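Local coordinates for protein bacterioferritin (Rhodobacter capsulatus, PDB 1JGC) that probably stores iron, oxidising Fe(2+) with dioxygen at a ferroxidase centre and laying down ferric mineral inside a 24-subunit shell that carries heme b between paired subunits, at residues W26-Q32 with A41-R45; G36-M40 with F149-A155; Y101-R105 with K117-E121. All coordinates share one frame; numbering follows the deposited sequence.

Contact 1. Residues W26-Q32 with A41-R45; sequences WVHFRLQ and AKKSR. With HEM (protoporphyrin IX containing Fe), chain D.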
loop_
_atom_site.group_PDB
_atom_site.type_symbol
_atom_site.label_atom_id
_atom_site.label_comp_id
_atom_site.label_asym_id
_atom_site.label_seq_id
_atom_site.Cartn_x
_atom_site.Cartn_y
_atom_site.Cartn_z
ATOM N N TRP A 26 1.072 44.529 -14.119
ATOM C CA TRP A 26 0.538 44.350 -12.780
ATOM C C TRP A 26 -0.629 45.276 -12.486
ATOM O O TRP A 26 -1.590 44.874 -11.843
ATOM C CB TRP A 26 1.630 44.528 -11.724
ATOM C CG TRP A 26 1.256 43.866 -10.441
ATOM C CD1 TRP A 26 0.533 44.406 -9.417
ATOM C CD2 TRP A 26 1.471 42.490 -10.098
ATOM N NE1 TRP A 26 0.278 43.452 -8.461
ATOM C CE2 TRP A 26 0.838 42.266 -8.855
ATOM C CE3 TRP A 26 2.128 41.426 -10.724
ATOM C CZ2 TRP A 26 0.844 41.013 -8.225
ATOM C CZ3 TRP A 26 2.134 40.185 -10.102
ATOM C CH2 TRP A 26 1.492 39.988 -8.863
ATOM N N VAL A 27 -0.554 46.516 -12.952
ATOM C CA VAL A 27 -1.651 47.442 -12.731
ATOM C C VAL A 27 -2.862 46.933 -13.517
ATOM O O VAL A 27 -3.986 46.972 -13.035
ATOM C CB VAL A 27 -1.294 48.879 -13.202
ATOM C CG1 VAL A 27 -2.494 49.783 -13.049
ATOM C CG2 VAL A 27 -0.141 49.424 -12.392
ATOM N N HIS A 28 -2.620 46.449 -14.727
ATOM C CA HIS A 28 -3.693 45.933 -15.556
ATOM C C HIS A 28 -4.346 44.734 -14.902
ATOM O O HIS A 28 -5.563 44.558 -14.980
ATOM C CB HIS A 28 -3.162 45.574 -16.939
ATOM C CG HIS A 28 -2.997 46.758 -17.835
ATOM N ND1 HIS A 28 -2.369 46.687 -19.058
ATOM C CD2 HIS A 28 -3.406 48.043 -17.697
ATOM C CE1 HIS A 28 -2.402 47.875 -19.637
ATOM N NE2 HIS A 28 -3.026 48.715 -18.831
ATOM N N PHE A 29 -3.534 43.910 -14.250
ATOM C CA PHE A 29 -4.047 42.737 -13.546
ATOM C C PHE A 29 -5.023 43.219 -12.467
ATOM O O PHE A 29 -6.170 42.787 -12.414
ATOM C CB PHE A 29 -2.875 41.952 -12.930
ATOM C CG PHE A 29 -3.219 41.230 -11.658
ATOM C CD1 PHE A 29 -4.210 40.262 -11.632
ATOM C CD2 PHE A 29 -2.551 41.532 -10.476
ATOM C CE1 PHE A 29 -4.532 39.607 -10.448
ATOM C CE2 PHE A 29 -2.868 40.878 -9.286
ATOM C CZ PHE A 29 -3.856 39.917 -9.271
ATOM N N ARG A 30 -4.563 44.141 -11.632
ATOM C CA ARG A 30 -5.384 44.676 -10.563
ATOM C C ARG A 30 -6.648 45.343 -11.080
ATOM O O ARG A 30 -7.740 45.119 -10.560
ATOM C CB ARG A 30 -4.561 45.653 -9.723
ATOM C CG ARG A 30 -3.804 44.959 -8.618
ATOM C CD ARG A 30 -4.810 44.306 -7.710
ATOM N NE ARG A 30 -4.242 43.299 -6.830
ATOM C CZ ARG A 30 -4.966 42.355 -6.236
ATOM N NH1 ARG A 30 -6.271 42.297 -6.437
ATOM N NH2 ARG A 30 -4.387 41.471 -5.442
ATOM N N LEU A 31 -6.492 46.162 -12.109
ATOM C CA LEU A 31 -7.611 46.853 -12.726
ATOM C C LEU A 31 -8.636 45.837 -13.251
ATOM O O LEU A 31 -9.827 45.923 -12.951
ATOM C CB LEU A 31 -7.087 47.713 -13.878
ATOM C CG LEU A 31 -7.222 49.242 -13.882
ATOM C CD1 LEU A 31 -7.565 49.811 -12.516
ATOM C CD2 LEU A 31 -5.919 49.800 -14.391
ATOM N N GLN A 32 -8.169 44.872 -14.036
ATOM C CA GLN A 32 -9.053 43.850 -14.589
ATOM C C GLN A 32 -9.737 43.031 -13.493
ATOM O O GLN A 32 -10.873 42.589 -13.649
ATOM C CB GLN A 32 -8.256 42.937 -15.528
ATOM C CG GLN A 32 -7.731 43.685 -16.738
ATOM C CD GLN A 32 -6.577 42.994 -17.432
ATOM O OE1 GLN A 32 -5.935 42.109 -16.870
ATOM N NE2 GLN A 32 -6.296 43.412 -18.660
ATOM N N ALA A 41 -7.515 39.006 -15.981
ATOM C CA ALA A 41 -6.597 39.416 -14.931
ATOM C C ALA A 41 -5.464 38.418 -14.694
ATOM O O ALA A 41 -4.303 38.812 -14.558
ATOM C CB ALA A 41 -7.367 39.642 -13.636
ATOM N N LYS A 42 -5.798 37.129 -14.651
ATOM C CA LYS A 42 -4.789 36.109 -14.407
ATOM C C LYS A 42 -3.738 36.076 -15.491
ATOM O O LYS A 42 -2.575 35.797 -15.213
ATOM C CB LYS A 42 -5.438 34.734 -14.248
ATOM C CG LYS A 42 -6.340 34.679 -13.035
ATOM C CD LYS A 42 -7.114 33.374 -12.948
ATOM C CE LYS A 42 -8.242 33.478 -11.903
ATOM N NZ LYS A 42 -8.972 32.186 -11.778
ATOM N N LYS A 43 -4.137 36.369 -16.723
ATOM C CA LYS A 43 -3.186 36.373 -17.818
ATOM C C LYS A 43 -2.203 37.529 -17.626
ATOM O O LYS A 43 -0.992 37.368 -17.808
ATOM C CB LYS A 43 -3.913 36.498 -19.152
ATOM C CG LYS A 43 -3.004 36.370 -20.362
ATOM C CD LYS A 43 -2.189 35.084 -20.326
ATOM C CE LYS A 43 -1.231 35.003 -21.511
ATOM N NZ LYS A 43 -0.301 33.836 -21.400
ATOM N N SER A 44 -2.725 38.692 -17.241
ATOM C CA SER A 44 -1.875 39.853 -17.005
ATOM C C SER A 44 -0.872 39.579 -15.886
ATOM O O SER A 44 0.287 39.999 -15.971
ATOM C CB SER A 44 -2.714 41.079 -16.644
ATOM O OG SER A 44 -3.394 41.567 -17.777
ATOM N N ARG A 45 -1.314 38.883 -14.842
ATOM C CA ARG A 45 -0.432 38.574 -13.727
ATOM C C ARG A 45 0.703 37.689 -14.223
ATOM O O ARG A 45 1.860 37.902 -13.880
ATOM C CB ARG A 45 -1.195 37.868 -12.601
ATOM C CG ARG A 45 -0.906 38.457 -11.223
ATOM C CD ARG A 45 -1.516 37.666 -10.076
ATOM N NE ARG A 45 -0.591 36.654 -9.584
ATOM C CZ ARG A 45 -0.145 36.585 -8.331
ATOM N NH1 ARG A 45 -0.543 37.466 -7.424
ATOM N NH2 ARG A 45 0.722 35.643 -7.987
HETATM C CHA HEM D . 7.452 37.357 -7.728
HETATM C CHB HEM D . 11.366 39.743 -9.316
HETATM C CHC HEM D . 8.797 43.796 -9.231
HETATM C CHD HEM D . 5.141 41.551 -7.063
HETATM C C1A HEM D . 8.660 37.642 -8.364
HETATM C C2A HEM D . 9.467 36.761 -9.186
HETATM C C3A HEM D . 10.718 37.339 -9.265
HETATM C C4A HEM D . 10.495 38.733 -8.957
HETATM C CMA HEM D . 12.000 36.713 -9.845
HETATM C CAA HEM D . 9.012 35.623 -10.098
HETATM C CBA HEM D . 8.192 34.492 -9.505
HETATM C CGA HEM D . 8.960 33.681 -8.494
HETATM O O1A HEM D . 8.354 32.752 -7.909
HETATM O O2A HEM D . 10.164 33.966 -8.286
HETATM C C1B HEM D . 11.018 41.073 -9.452
HETATM C C2B HEM D . 11.879 42.109 -10.000
HETATM C C3B HEM D . 11.184 43.288 -9.912
HETATM C C4B HEM D . 9.853 42.935 -9.411
HETATM C CMB HEM D . 13.276 41.930 -10.594
HETATM C CAB HEM D . 11.694 44.517 -10.329
HETATM C CBB HEM D . 11.517 45.732 -9.688
HETATM C C1C HEM D . 7.538 43.516 -8.749
HETATM C C2C HEM D . 6.448 44.471 -8.728
HETATM C C3C HEM D . 5.381 43.844 -8.122
HETATM C C4C HEM D . 5.872 42.522 -7.734
HETATM C CMC HEM D . 6.493 45.900 -9.295
HETATM C CAC HEM D . 4.085 44.339 -7.958
HETATM C CBC HEM D . 3.712 45.669 -7.846
HETATM C C1D HEM D . 5.462 40.209 -6.983
HETATM C C2D HEM D . 4.596 39.186 -6.416
HETATM C C3D HEM D . 5.245 37.978 -6.593
HETATM C C4D HEM D . 6.490 38.270 -7.317
HETATM C CMD HEM D . 3.234 39.394 -5.742
HETATM C CAD HEM D . 4.746 36.675 -5.961
HETATM C CBD HEM D . 4.244 35.579 -6.883
HETATM C CGD HEM D . 3.577 34.430 -6.124
HETATM O O1D HEM D . 4.176 33.931 -5.138
HETATM O O2D HEM D . 2.459 34.020 -6.523
HETATM N NA HEM D . 9.168 38.917 -8.556
HETATM N NB HEM D . 9.756 41.581 -9.139
HETATM N NC HEM D . 7.136 42.289 -8.281
HETATM N ND HEM D . 6.618 39.641 -7.528
HETATM FE FE HEM D . 8.159 40.593 -8.411
#
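Arg45 lays its aliphatic chain over the face of the Phe29 ring, CG standing 3.5 Å from the ring centroid and only 7° off the normal. The same CG also makes an off-centre CH-pi contact with the six-membered ring of Trp26, 4.0 Å from its centroid. Bent at chi3 (91°), the arginine then sends its guanidinium past the indole, whose CH2 lies over one guanidinium face, 3.5 Å from NH1, the two planes 48° apart. From there NH2 makes a weak hydrogen bond of 2.8 Å to O2D of a heme propionate, which sits at the guanidinium edge. Trp26 is sandwiched: Phe29 CD2 packs on one indole face and the heme CAC on the other, while NE1 is hydrogen-bonded to Asp56 of a second subunit. An alanine in place of Trp26 would probably open a gap between Phe29 and the heme edge and leave the Arg45 guanidinium freer to swing away from the propionate. Further along, small side chains allow close packing: Ala41 CB lies 3.8 Å from Phe29 CD1, and Ser44 CB packs on Phe29 CB. Helices 5-34 and 38-64 run nearly antiparallel here, their local axes 7.8 Å apart, as neighbours in the ferritin four-helix bundle; His28 reaches from this pair to helix 83-111, touching Thr86 and Cys89.

Contact 2. Residues G36-M40 with F149-A155; sequences GLAKM and FALLNAA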
loop_
_atom_site.group_PDB
_atom_site.type_symbol
_atom_site.label_atom_id
_atom_site.label_comp_id
_atom_site.label_asym_id
_atom_site.label_seq_id
_atom_site.Cartn_x
_atom_site.Cartn_y
_atom_site.Cartn_z
ATOM N N GLY A 36 -13.956 42.683 -12.558
ATOM C CA GLY A 36 -14.628 41.401 -12.515
ATOM C C GLY A 36 -14.223 40.497 -13.658
ATOM O O GLY A 36 -14.859 39.474 -13.906
ATOM N N LEU A 37 -13.164 40.868 -14.365
ATOM C CA LEU A 37 -12.678 40.068 -15.485
ATOM C C LEU A 37 -11.490 39.228 -15.009
ATOM O O LEU A 37 -10.371 39.378 -15.493
ATOM C CB LEU A 37 -12.252 40.989 -16.631
ATOM C CG LEU A 37 -13.310 42.020 -17.051
ATOM C CD1 LEU A 37 -12.806 42.828 -18.236
ATOM C CD2 LEU A 37 -14.601 41.313 -17.416
ATOM N N ALA A 38 -11.753 38.333 -14.062
ATOM C CA ALA A 38 -10.724 37.487 -13.471
ATOM C C ALA A 38 -9.832 36.728 -14.448
ATOM O O ALA A 38 -8.620 36.656 -14.255
ATOM C CB ALA A 38 -11.363 36.515 -12.500
ATOM N N LYS A 39 -10.416 36.166 -15.496
ATOM C CA LYS A 39 -9.632 35.392 -16.450
ATOM C C LYS A 39 -8.672 36.259 -17.237
ATOM O O LYS A 39 -7.572 35.831 -17.585
ATOM C CB LYS A 39 -10.565 34.621 -17.374
ATOM C CG LYS A 39 -11.531 33.783 -16.575
ATOM C CD LYS A 39 -12.421 32.945 -17.430
ATOM C CE LYS A 39 -13.275 32.048 -16.550
ATOM N NZ LYS A 39 -14.170 31.217 -17.396
ATOM N N MET A 40 -9.085 37.487 -17.515
ATOM C CA MET A 40 -8.225 38.408 -18.225
ATOM C C MET A 40 -7.125 38.832 -17.237
ATOM O O MET A 40 -5.956 38.967 -17.592
ATOM C CB MET A 40 -9.052 39.604 -18.679
ATOM C CG MET A 40 -8.286 40.729 -19.307
ATOM S SD MET A 40 -9.412 41.946 -20.051
ATOM C CE MET A 40 -8.435 42.397 -21.504
ATOM N N PHE A 149 -16.878 39.629 -25.140
ATOM C CA PHE A 149 -15.515 39.392 -24.694
ATOM C C PHE A 149 -15.444 39.458 -23.176
ATOM O O PHE A 149 -14.754 38.659 -22.548
ATOM C CB PHE A 149 -14.559 40.437 -25.281
ATOM C CG PHE A 149 -13.115 40.167 -24.981
ATOM C CD1 PHE A 149 -12.365 39.344 -25.809
ATOM C CD2 PHE A 149 -12.513 40.717 -23.859
ATOM C CE1 PHE A 149 -11.033 39.076 -25.517
ATOM C CE2 PHE A 149 -11.189 40.455 -23.562
ATOM C CZ PHE A 149 -10.446 39.636 -24.390
ATOM N N ALA A 150 -16.143 40.426 -22.593
ATOM C CA ALA A 150 -16.144 40.583 -21.146
ATOM C C ALA A 150 -16.754 39.335 -20.515
ATOM O O ALA A 150 -16.270 38.845 -19.503
ATOM C CB ALA A 150 -16.935 41.820 -20.754
ATOM N N LEU A 151 -17.811 38.819 -21.130
ATOM C CA LEU A 151 -18.468 37.630 -20.623
ATOM C C LEU A 151 -17.497 36.447 -20.592
ATOM O O LEU A 151 -17.364 35.771 -19.576
ATOM C CB LEU A 151 -19.683 37.305 -21.492
ATOM C CG LEU A 151 -20.507 36.065 -21.139
ATOM C CD1 LEU A 151 -20.857 36.073 -19.657
ATOM C CD2 LEU A 151 -21.770 36.048 -21.989
ATOM N N LEU A 152 -16.815 36.223 -21.711
ATOM C CA LEU A 152 -15.843 35.141 -21.852
ATOM C C LEU A 152 -14.702 35.203 -20.834
ATOM O O LEU A 152 -14.139 34.174 -20.455
ATOM C CB LEU A 152 -15.235 35.167 -23.260
ATOM C CG LEU A 152 -14.089 34.201 -23.591
ATOM C CD1 LEU A 152 -14.592 32.773 -23.532
ATOM C CD2 LEU A 152 -13.542 34.500 -24.973
ATOM N N ASN A 153 -14.366 36.403 -20.387
ATOM C CA ASN A 153 -13.265 36.550 -19.460
ATOM C C ASN A 153 -13.648 36.951 -18.056
ATOM O O ASN A 153 -12.789 37.328 -17.259
ATOM C CB ASN A 153 -12.259 37.532 -20.045
ATOM C CG ASN A 153 -11.467 36.921 -21.181
ATOM O OD1 ASN A 153 -10.568 36.113 -20.949
ATOM N ND2 ASN A 153 -11.813 37.275 -22.415
ATOM N N ALA A 154 -14.936 36.839 -17.750
ATOM C CA ALA A 154 -15.446 37.197 -16.431
ATOM C C ALA A 154 -15.611 35.982 -15.521
ATOM O O ALA A 154 -15.711 34.843 -15.978
ATOM C CB ALA A 154 -16.779 37.918 -16.570
ATOM N N ALA A 155 -15.642 36.231 -14.222
ATOM C CA ALA A 155 -15.818 35.155 -13.264
ATOM C C ALA A 155 -17.218 35.227 -12.660
ATOM O O ALA A 155 -17.729 36.312 -12.382
ATOM C CB ALA A 155 -14.770 35.259 -12.162
HETATM O O HOH W 1 -15.444 31.299 -19.962
#
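Met40 and Phe149 cross at about a right angle, the methionine methyl CE meeting the rim of the ring 3.9 Å from CE2, near the ring plane. With CG anti to the backbone N (chi1 174°), the methionine chain reaches out to the phenylalanine, and the bend at chi3 sets the methyl there. One face of the Phe149 ring carries Asn153 ND2, which is also hydrogen-bonded to Phe149 O at 3.3 Å. That bond holds the amide close to the last turn of helix 146-152, while Asn153 OD1 takes a hydrogen bond from the backbone N of Met157 of a neighbouring subunit. Beside it, Leu37 CD2 touches the methyls of both Ala150 and Ala154, and Ala38 CB meets Ala155 CB at 3.6 Å.

Two chain turns meet here. Gly36, with positive phi (89°), closes helix 5-34 in a Schellman motif, and Leu37 follows as N-cap of helix 38-64; facing them is the end of the short fifth helix, 146-152, which ferritin subunits carry beyond their four-helix bundle. Asn153 O approaches the new helix's first turn and accepts from Lys39 N at 3.2 Å, the donor lying 38° out of the carbonyl plane. Ala155 N makes a weak, longer bond to Gly36 O.

Lys39 runs extended alongside the departing chain: CD passes Leu152 O and CE passes Ala154 O. Lys39 NZ donates to a water at 2.9 Å, and this water in turn donates to Leu152 O, bridging the lysine to the helix end. Leu140 and Leu152 of a further subunit, different from the one that supplies Met157, pack on Leu37 and Ala154, respectively.

Contact 3. Residues Y101-R105 with K117-E121; sequences YREAR and KNIFE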
loop_
_atom_site.group_PDB
_atom_site.type_symbol
_atom_site.label_atom_id
_atom_site.label_comp_id
_atom_site.label_asym_id
_atom_site.label_seq_id
_atom_site.Cartn_x
_atom_site.Cartn_y
_atom_site.Cartn_z
ATOM N N TYR A 101 14.895 45.915 -28.794
ATOM C CA TYR A 101 15.645 44.661 -28.756
ATOM C C TYR A 101 16.316 44.315 -30.075
ATOM O O TYR A 101 17.425 43.788 -30.081
ATOM C CB TYR A 101 14.753 43.490 -28.334
ATOM C CG TYR A 101 14.126 43.617 -26.964
ATOM C CD1 TYR A 101 14.700 44.408 -25.971
ATOM C CD2 TYR A 101 12.963 42.916 -26.651
ATOM C CE1 TYR A 101 14.127 44.497 -24.699
ATOM C CE2 TYR A 101 12.382 42.992 -25.384
ATOM C CZ TYR A 101 12.969 43.781 -24.418
ATOM O OH TYR A 101 12.397 43.834 -23.171
ATOM N N ARG A 102 15.648 44.598 -31.188
ATOM C CA ARG A 102 16.223 44.305 -32.497
ATOM C C ARG A 102 17.467 45.164 -32.742
ATOM O O ARG A 102 18.439 44.741 -33.386
ATOM C CB ARG A 102 15.181 44.553 -33.582
ATOM C CG ARG A 102 14.031 43.579 -33.496
ATOM C CD ARG A 102 12.978 43.803 -34.548
ATOM N NE ARG A 102 12.047 42.680 -34.565
ATOM C CZ ARG A 102 10.724 42.804 -34.590
ATOM N NH1 ARG A 102 10.168 44.006 -34.604
ATOM N NH2 ARG A 102 9.948 41.724 -34.591
ATOM N N GLU A 103 17.427 46.369 -32.188
ATOM C CA GLU A 103 18.506 47.335 -32.299
ATOM C C GLU A 103 19.692 46.855 -31.457
ATOM O O GLU A 103 20.819 46.736 -31.946
ATOM C CB GLU A 103 17.989 48.667 -31.782
ATOM C CG GLU A 103 18.681 49.890 -32.301
ATOM C CD GLU A 103 18.048 51.159 -31.738
ATOM O OE1 GLU A 103 16.801 51.318 -31.882
ATOM O OE2 GLU A 103 18.802 51.979 -31.155
ATOM N N ALA A 104 19.425 46.574 -30.183
ATOM C CA ALA A 104 20.465 46.102 -29.276
ATOM C C ALA A 104 21.065 44.823 -29.841
ATOM O O ALA A 104 22.279 44.648 -29.875
ATOM C CB ALA A 104 19.878 45.837 -27.891
ATOM N N ARG A 105 20.196 43.936 -30.296
ATOM C CA ARG A 105 20.620 42.666 -30.849
ATOM C C ARG A 105 21.615 42.862 -32.008
ATOM O O ARG A 105 22.675 42.226 -32.036
ATOM C CB ARG A 105 19.372 41.878 -31.270
ATOM C CG ARG A 105 19.641 40.524 -31.846
ATOM C CD ARG A 105 19.778 40.647 -33.333
ATOM N NE ARG A 105 20.423 39.474 -33.886
ATOM C CZ ARG A 105 21.204 39.511 -34.952
ATOM N NH1 ARG A 105 21.425 40.665 -35.573
ATOM N NH2 ARG A 105 21.772 38.393 -35.383
ATOM N N LYS A 117 23.990 38.739 -27.377
ATOM C CA LYS A 117 23.203 38.740 -28.599
ATOM C C LYS A 117 22.052 37.742 -28.479
ATOM O O LYS A 117 20.896 38.068 -28.770
ATOM C CB LYS A 117 24.079 38.365 -29.797
ATOM C CG LYS A 117 23.346 38.393 -31.116
ATOM C CD LYS A 117 24.064 37.576 -32.183
ATOM C CE LYS A 117 24.065 36.103 -31.823
ATOM N NZ LYS A 117 24.518 35.250 -32.956
ATOM N N ASN A 118 22.368 36.523 -28.050
ATOM C CA ASN A 118 21.342 35.503 -27.906
ATOM C C ASN A 118 20.296 35.857 -26.862
ATOM O O ASN A 118 19.156 35.428 -26.965
ATOM C CB ASN A 118 21.965 34.147 -27.588
ATOM C CG ASN A 118 22.761 33.599 -28.749
ATOM O OD1 ASN A 118 22.464 33.899 -29.906
ATOM N ND2 ASN A 118 23.770 32.786 -28.454
ATOM N N ILE A 119 20.674 36.630 -25.851
ATOM C CA ILE A 119 19.700 37.026 -24.850
ATOM C C ILE A 119 18.657 37.900 -25.544
ATOM O O ILE A 119 17.455 37.752 -25.314
ATOM C CB ILE A 119 20.349 37.810 -23.703
ATOM C CG1 ILE A 119 21.161 36.857 -22.824
ATOM C CG2 ILE A 119 19.281 38.528 -22.892
ATOM C CD1 ILE A 119 21.889 37.539 -21.685
ATOM N N PHE A 120 19.108 38.806 -26.404
ATOM C CA PHE A 120 18.162 39.654 -27.118
ATOM C C PHE A 120 17.351 38.857 -28.139
ATOM O O PHE A 120 16.202 39.205 -28.429
ATOM C CB PHE A 120 18.874 40.832 -27.789
ATOM C CG PHE A 120 19.284 41.905 -26.827
ATOM C CD1 PHE A 120 18.328 42.647 -26.144
ATOM C CD2 PHE A 120 20.627 42.163 -26.579
ATOM C CE1 PHE A 120 18.699 43.629 -25.229
ATOM C CE2 PHE A 120 21.003 43.145 -25.663
ATOM C CZ PHE A 120 20.034 43.877 -24.988
ATOM N N GLU A 121 17.927 37.786 -28.682
ATOM C CA GLU A 121 17.169 36.981 -29.633
ATOM C C GLU A 121 16.115 36.212 -28.840
ATOM O O GLU A 121 15.003 35.960 -29.318
ATOM C CB GLU A 121 18.076 36.018 -30.401
ATOM C CG GLU A 121 19.121 36.716 -31.237
ATOM C CD GLU A 121 19.433 35.980 -32.528
ATOM O OE1 GLU A 121 19.074 34.791 -32.635
ATOM O OE2 GLU A 121 20.045 36.590 -33.434
#
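Phe120 offers the face of its ring to the methyl of Ala104, whose CB stands 3.6 Å from the ring centroid and 13° off the normal, almost centrally above it. The ring's edge is met by Tyr101, with CD1 of the tyrosine 4.0 Å from CD1 of the phenylalanine and the two side chains crossing at about a right angle. Further down, Phe120 CB packs on Arg105 CB at 3.7 Å.

These residues join helices 83-111 and 114-144, consecutive members of the ferritin four-helix bundle linked by a short turn. The segments run nearly antiparallel with local axes 8.8 Å apart, and Phe120 fills the space between them, where it also touches Leu11 and Ala14 of helix 5-34. Tyr101 lies next to the ferroxidase site: its OH makes a weak hydrogen bond to Glu127, an iron-binding residue.

On the flank of the pair, Arg105 forms a salt bridge with Glu121. It grips side-on, with NE and NH2, and both bonds end on the same oxygen, Glu121 OE2. Arg105 NE lies 2.9 Å from Glu121 OE2, on its anti lone pair; Arg105 NH2, 3.2 Å from Glu121 OE2, meets it nearly along the C-O direction. Both bonds lie within about 10° of the guanidinium plane. A bend at chi2 of Arg105 (-91°) carries the group across to the carboxylate. OE2 also pairs with Lys117 NZ of a neighbouring subunit, so that two cations share one acceptor, which would be expected to stabilise the charged carboxylate. Within the chain, Lys117 CD lies 4.0 Å from Arg105 NH2, while Lys117 NZ forms a salt bridge with Glu121 of yet another subunit.

Contacts 1 and 2 are neighbours on helix 38-64, their centres about 11 Å apart, and they meet where Gln32 O approaches Leu37 N at 3.0 Å, a probable hydrogen bond across the turn between helices 5-34 and 38-64. Contact 3 lies on the other side of the chain's centre, about 28 Å from contact 1 and 35 Å from contact 2, centre to centre. Contact 1 touches the heme and brings Trp26 within about 4 Å of the axial ligand Met52, side chain to side chain. Contact 3 instead borders the ferroxidase site, with the Tyr101 side chain about 3 Å from those of Glu18 and Glu127. Contact 2 lies away from both sites; it and contact 1 touch the same neighbouring subunit.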